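Local atomic coordinates of CBS domain-containing protein CBSX2, chloroplastic (Arabidopsis thaliana, PDB entry 3SL7), a protein that probably modulates the thioredoxin system of the chloroplast as a redox regulator, through a pair of CBS domains that makes up most of this construct. Residues Leu109-Ser114 against Leu132-Ala137; Thr127-Leu132 against Ile142-Arg147. One frame throughout, in Å; residues are numbered along the deposited sequence.

Interaction 1: Leu109-Ser114 against Leu132-Ala137; sequences LVVRDS and LPVVDA
V111 joins strand 111-112 to strand 131-135 through both of its backbone polar atoms: its N donates to P133 O at 3.1 Å and its O accepts from V135 N. These two parallel-sheet bonds flank V134, whose CA-H also points at V111 O. On the face shared by V111 and V134, their CG2 methyls meet at 3.8 Å, while V111 CG1 touches L132 CD1. On the other face V110 CG2 packs against V135 CG2, and V110 CG1 against the P133 ring.

From CB the R112 chain bends at both chi2 (-71°) and chi3 (-69°), which carries it alongside V135 and on past the end of strand 131-135 to D136 and A137. R112 CD comes to rest 3.4 Å from V135 O and also touches V135 CG2. Beyond it the guanidinium lies with one face over D136 O, and R112 NH2 ends 3.3 Å from A137 CA, near the A137 methyl. Where the strands diverge, a water accepts from D113 N at 2.9 Å and donates to V135 O. The two strands are the parallel pair of a beta-alpha-beta unit joined by helix 117-124. Their contact passes from buried valines packed beside direct backbone bonds to a water bridge and the exposed R112 arm.

Interaction 2: Thr127-Leu132 against Ile142-Arg147; sequences TKFRRL and IGILTR. With ACT (acetate ion), chain C.
This is the antiparallel pairing at the open end of the beta hairpin formed by strands 131-135 and 141-146, in the second CBS domain. L132 and L145 form a hydrogen-bonded pair, with L132 N on L145 O at 2.9 Å and L145 N on L132 O at 2.8 Å, the latter nearly straight (176°). Further out, a water extends the pairing by donating to R130 O and accepting from R147 N.

On the face of R131, I144 sends CD1 obliquely across to R131 CB, 3.7 Å away, and also to F129 CE2; CG1 anti to the backbone N (chi1 -167°) turns it that way. The R131 chain, extended from CG to NE, continues to an acetate, probably from the crystallisation liquor. R131 NE makes two weak hydrogen bonds to it, to OXT at 2.6 Å and to O at 3.3 Å, while R131 NH2 binds T38 OG1. A leucine in place of R131 would probably leave T38 OG1 and the acetate without their guanidinium partner. T146 CG2 touches the acetate carbon, and T146 OG1 caps N149 N at the start of helix 147-159. Helix 117-124 packs against L132 and L145 on the face these leucines share, while strand 11-12 borders I144 and T146.

In the fold
Strand 131-135 serves both contacts, pairing in parallel with 111-112 in interaction 1 and antiparallel with 141-146 in interaction 2, and L132 belongs to both. The two also meet directly, since V134 probably hydrogen-bonds through its N to G143 O and through its O to I142 N, at a classic beta bulge. Interaction 1 lies at an outer strand of the sheet within this chain: its valines are largely buried, but R112 and D113 are exposed. Interaction 2 sits nearer the centre of the chain, with a leucine-isoleucine interior and a charged margin, where R131 meets acetate and R147 makes a cation-pi contact with W82 of the second subunit.

Interaction 1: Leu109-Ser114 against Leu132-Ala137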
# COMPACT_ATOMS: atom_id res chain seq x y z
N LEU A 109 9.11 16.60 -4.80
CA LEU A 109 10.47 16.11 -4.94
C LEU A 109 10.48 15.04 -6.00
O LEU A 109 9.64 14.14 -5.98
CB LEU A 109 10.94 15.48 -3.62
CG LEU A 109 11.46 16.44 -2.57
CD1 LEU A 109 12.00 15.67 -1.36
CD2 LEU A 109 12.54 17.34 -3.19
N VAL A 110 11.43 15.14 -6.93
CA VAL A 110 11.62 14.08 -7.91
C VAL A 110 13.08 13.68 -8.06
O VAL A 110 14.00 14.40 -7.64
CB VAL A 110 11.08 14.47 -9.31
CG1 VAL A 110 9.62 14.96 -9.23
CG2 VAL A 110 11.98 15.51 -9.95
N VAL A 111 13.31 12.53 -8.68
CA VAL A 111 14.66 12.09 -8.99
C VAL A 111 14.72 11.78 -10.47
O VAL A 111 13.70 11.84 -11.17
CB VAL A 111 15.05 10.85 -8.18
CG1 VAL A 111 15.14 11.18 -6.70
CG2 VAL A 111 14.06 9.73 -8.42
N ARG A 112 15.92 11.48 -10.95
CA ARG A 112 16.13 11.07 -12.33
C ARG A 112 16.48 9.58 -12.32
O ARG A 112 16.80 9.04 -11.26
CB ARG A 112 17.27 11.89 -12.90
CG ARG A 112 17.03 13.38 -12.68
CD ARG A 112 15.91 13.82 -13.57
NE ARG A 112 16.43 13.74 -14.92
CZ ARG A 112 16.90 14.79 -15.57
NH1 ARG A 112 16.83 16.00 -15.02
NH2 ARG A 112 17.39 14.63 -16.78
N ASP A 113 16.44 8.89 -13.46
CA ASP A 113 16.83 7.48 -13.43
C ASP A 113 18.31 7.31 -13.09
O ASP A 113 18.73 6.25 -12.61
CB ASP A 113 16.47 6.75 -14.73
CG ASP A 113 17.08 7.38 -15.97
OD1 ASP A 113 18.08 8.13 -15.87
OD2 ASP A 113 16.54 7.10 -17.05
N SER A 114 19.10 8.36 -13.32
CA SER A 114 20.54 8.34 -13.06
C SER A 114 20.86 8.65 -11.61
O SER A 114 22.00 8.53 -11.19
CB SER A 114 21.24 9.36 -13.95
OG SER A 114 20.63 10.64 -13.79
N LEU A 132 9.09 8.78 -4.75
CA LEU A 132 9.73 9.80 -5.55
C LEU A 132 9.38 9.56 -7.00
O LEU A 132 9.78 8.55 -7.56
CB LEU A 132 11.25 9.76 -5.37
CG LEU A 132 11.73 10.06 -3.96
CD1 LEU A 132 13.20 9.68 -3.80
CD2 LEU A 132 11.51 11.53 -3.64
N PRO A 133 8.60 10.47 -7.59
CA PRO A 133 8.37 10.36 -9.02
C PRO A 133 9.74 10.42 -9.71
O PRO A 133 10.63 11.12 -9.25
CB PRO A 133 7.56 11.61 -9.35
CG PRO A 133 6.87 11.97 -8.05
CD PRO A 133 7.89 11.61 -6.99
N VAL A 134 9.90 9.67 -10.79
CA VAL A 134 11.14 9.75 -11.57
C VAL A 134 10.79 10.44 -12.88
O VAL A 134 9.85 10.04 -13.56
CB VAL A 134 11.73 8.37 -11.84
CG1 VAL A 134 13.16 8.48 -12.42
CG2 VAL A 134 11.75 7.55 -10.57
N VAL A 135 11.54 11.49 -13.20
CA VAL A 135 11.30 12.22 -14.43
C VAL A 135 12.49 12.14 -15.39
O VAL A 135 13.62 11.81 -15.01
CB VAL A 135 10.97 13.70 -14.14
CG1 VAL A 135 9.72 13.79 -13.26
CG2 VAL A 135 12.14 14.38 -13.47
N ASP A 136 12.22 12.44 -16.66
CA ASP A 136 13.26 12.56 -17.66
C ASP A 136 13.66 14.02 -17.82
O ASP A 136 13.22 14.86 -17.06
CB ASP A 136 12.82 11.97 -18.99
CG ASP A 136 11.69 12.75 -19.64
OD1 ASP A 136 11.36 13.88 -19.21
OD2 ASP A 136 11.11 12.20 -20.59
N ALA A 137 14.49 14.31 -18.82
CA ALA A 137 15.10 15.63 -18.94
C ALA A 137 14.05 16.67 -19.29
O ALA A 137 14.27 17.87 -19.12
CB ALA A 137 16.21 15.61 -19.99
O HOH W 1 15.77 10.41 -15.78

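Interaction 2: Thr127-Leu132 against Ile142-Arg147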
# COMPACT_ATOMS: atom_id res chain seq x y z
N THR A 127 10.03 13.02 2.16
CA THR A 127 8.78 13.50 1.56
C THR A 127 7.58 12.78 2.18
O THR A 127 7.63 11.57 2.37
CB THR A 127 8.79 13.26 0.03
OG1 THR A 127 7.50 13.58 -0.50
CG2 THR A 127 9.10 11.81 -0.28
N LYS A 128 6.52 13.53 2.51
CA LYS A 128 5.34 12.91 3.12
C LYS A 128 4.72 11.90 2.16
O LYS A 128 4.13 10.90 2.58
CB LYS A 128 4.30 13.96 3.55
CG LYS A 128 3.28 13.40 4.55
CD LYS A 128 2.28 14.45 5.02
CE LYS A 128 1.17 14.64 4.01
NZ LYS A 128 -0.00 15.33 4.63
N PHE A 129 4.89 12.14 0.87
CA PHE A 129 4.41 11.23 -0.15
C PHE A 129 5.08 9.86 -0.08
O PHE A 129 4.51 8.86 -0.52
CB PHE A 129 4.59 11.86 -1.53
CG PHE A 129 3.79 11.20 -2.61
CD1 PHE A 129 2.42 11.05 -2.47
CD2 PHE A 129 4.40 10.76 -3.76
CE1 PHE A 129 1.67 10.44 -3.46
CE2 PHE A 129 3.67 10.15 -4.77
CZ PHE A 129 2.29 9.99 -4.62
N ARG A 130 6.29 9.80 0.48
CA ARG A 130 7.01 8.53 0.65
C ARG A 130 7.23 7.75 -0.65
O ARG A 130 7.42 6.54 -0.64
CB ARG A 130 6.28 7.64 1.65
CG ARG A 130 6.18 8.23 3.05
CD ARG A 130 7.49 8.11 3.81
NE ARG A 130 7.50 6.94 4.69
CZ ARG A 130 7.08 6.96 5.95
NH1 ARG A 130 6.63 8.08 6.48
NH2 ARG A 130 7.12 5.85 6.68
N ARG A 131 7.15 8.45 -1.77
CA ARG A 131 7.58 7.92 -3.06
C ARG A 131 8.25 9.08 -3.77
O ARG A 131 8.00 10.23 -3.43
CB ARG A 131 6.39 7.46 -3.89
CG ARG A 131 5.39 6.62 -3.14
CD ARG A 131 4.07 6.60 -3.89
NE ARG A 131 3.08 5.73 -3.26
CZ ARG A 131 2.25 6.10 -2.30
NH1 ARG A 131 2.29 7.34 -1.82
NH2 ARG A 131 1.38 5.24 -1.80
N LEU A 132 9.09 8.78 -4.75
CA LEU A 132 9.73 9.80 -5.55
C LEU A 132 9.38 9.56 -7.00
O LEU A 132 9.78 8.55 -7.56
CB LEU A 132 11.25 9.76 -5.37
CG LEU A 132 11.73 10.06 -3.96
CD1 LEU A 132 13.20 9.68 -3.80
CD2 LEU A 132 11.51 11.53 -3.64
N ILE A 142 8.48 9.22 -15.78
CA ILE A 142 8.92 7.99 -16.44
C ILE A 142 8.92 6.81 -15.48
O ILE A 142 9.07 5.66 -15.87
CB ILE A 142 10.30 8.13 -17.10
CG1 ILE A 142 11.36 8.53 -16.08
CG2 ILE A 142 10.25 9.14 -18.24
CD1 ILE A 142 12.80 8.51 -16.65
N GLY A 143 8.72 7.10 -14.20
CA GLY A 143 8.65 6.03 -13.23
C GLY A 143 8.41 6.59 -11.85
O GLY A 143 8.27 7.79 -11.65
N ILE A 144 8.37 5.70 -10.87
CA ILE A 144 8.30 6.13 -9.51
C ILE A 144 9.18 5.22 -8.67
O ILE A 144 9.28 4.02 -8.94
CB ILE A 144 6.81 6.19 -9.00
CG1 ILE A 144 6.70 6.95 -7.69
CG2 ILE A 144 6.20 4.80 -8.85
CD1 ILE A 144 5.28 7.45 -7.42
N LEU A 145 9.85 5.79 -7.68
CA LEU A 145 10.59 4.99 -6.71
C LEU A 145 9.80 4.90 -5.41
O LEU A 145 9.48 5.92 -4.78
CB LEU A 145 11.96 5.60 -6.42
CG LEU A 145 12.87 4.72 -5.55
CD1 LEU A 145 13.32 3.48 -6.33
CD2 LEU A 145 14.07 5.50 -5.04
N THR A 146 9.50 3.68 -5.00
CA THR A 146 8.73 3.44 -3.80
C THR A 146 9.65 2.78 -2.78
O THR A 146 10.70 2.28 -3.14
CB THR A 146 7.58 2.47 -4.07
OG1 THR A 146 8.10 1.17 -4.34
CG2 THR A 146 6.75 2.94 -5.28
N ARG A 147 9.23 2.77 -1.52
CA ARG A 147 10.01 2.08 -0.50
C ARG A 147 10.15 0.61 -0.86
O ARG A 147 11.21 0.01 -0.67
CB ARG A 147 9.37 2.24 0.88
CG ARG A 147 9.58 3.62 1.49
CD ARG A 147 8.83 3.76 2.81
NE ARG A 147 9.19 2.72 3.76
CZ ARG A 147 10.32 2.70 4.47
NH1 ARG A 147 11.21 3.67 4.31
NH2 ARG A 147 10.56 1.72 5.32
C ACT C . 2.95 3.01 -5.32
O ACT C . 2.97 2.53 -4.17
OXT ACT C . 2.72 4.23 -5.38
CH3 ACT C . 3.19 2.18 -6.55
O HOH W 2 6.60 4.06 -0.94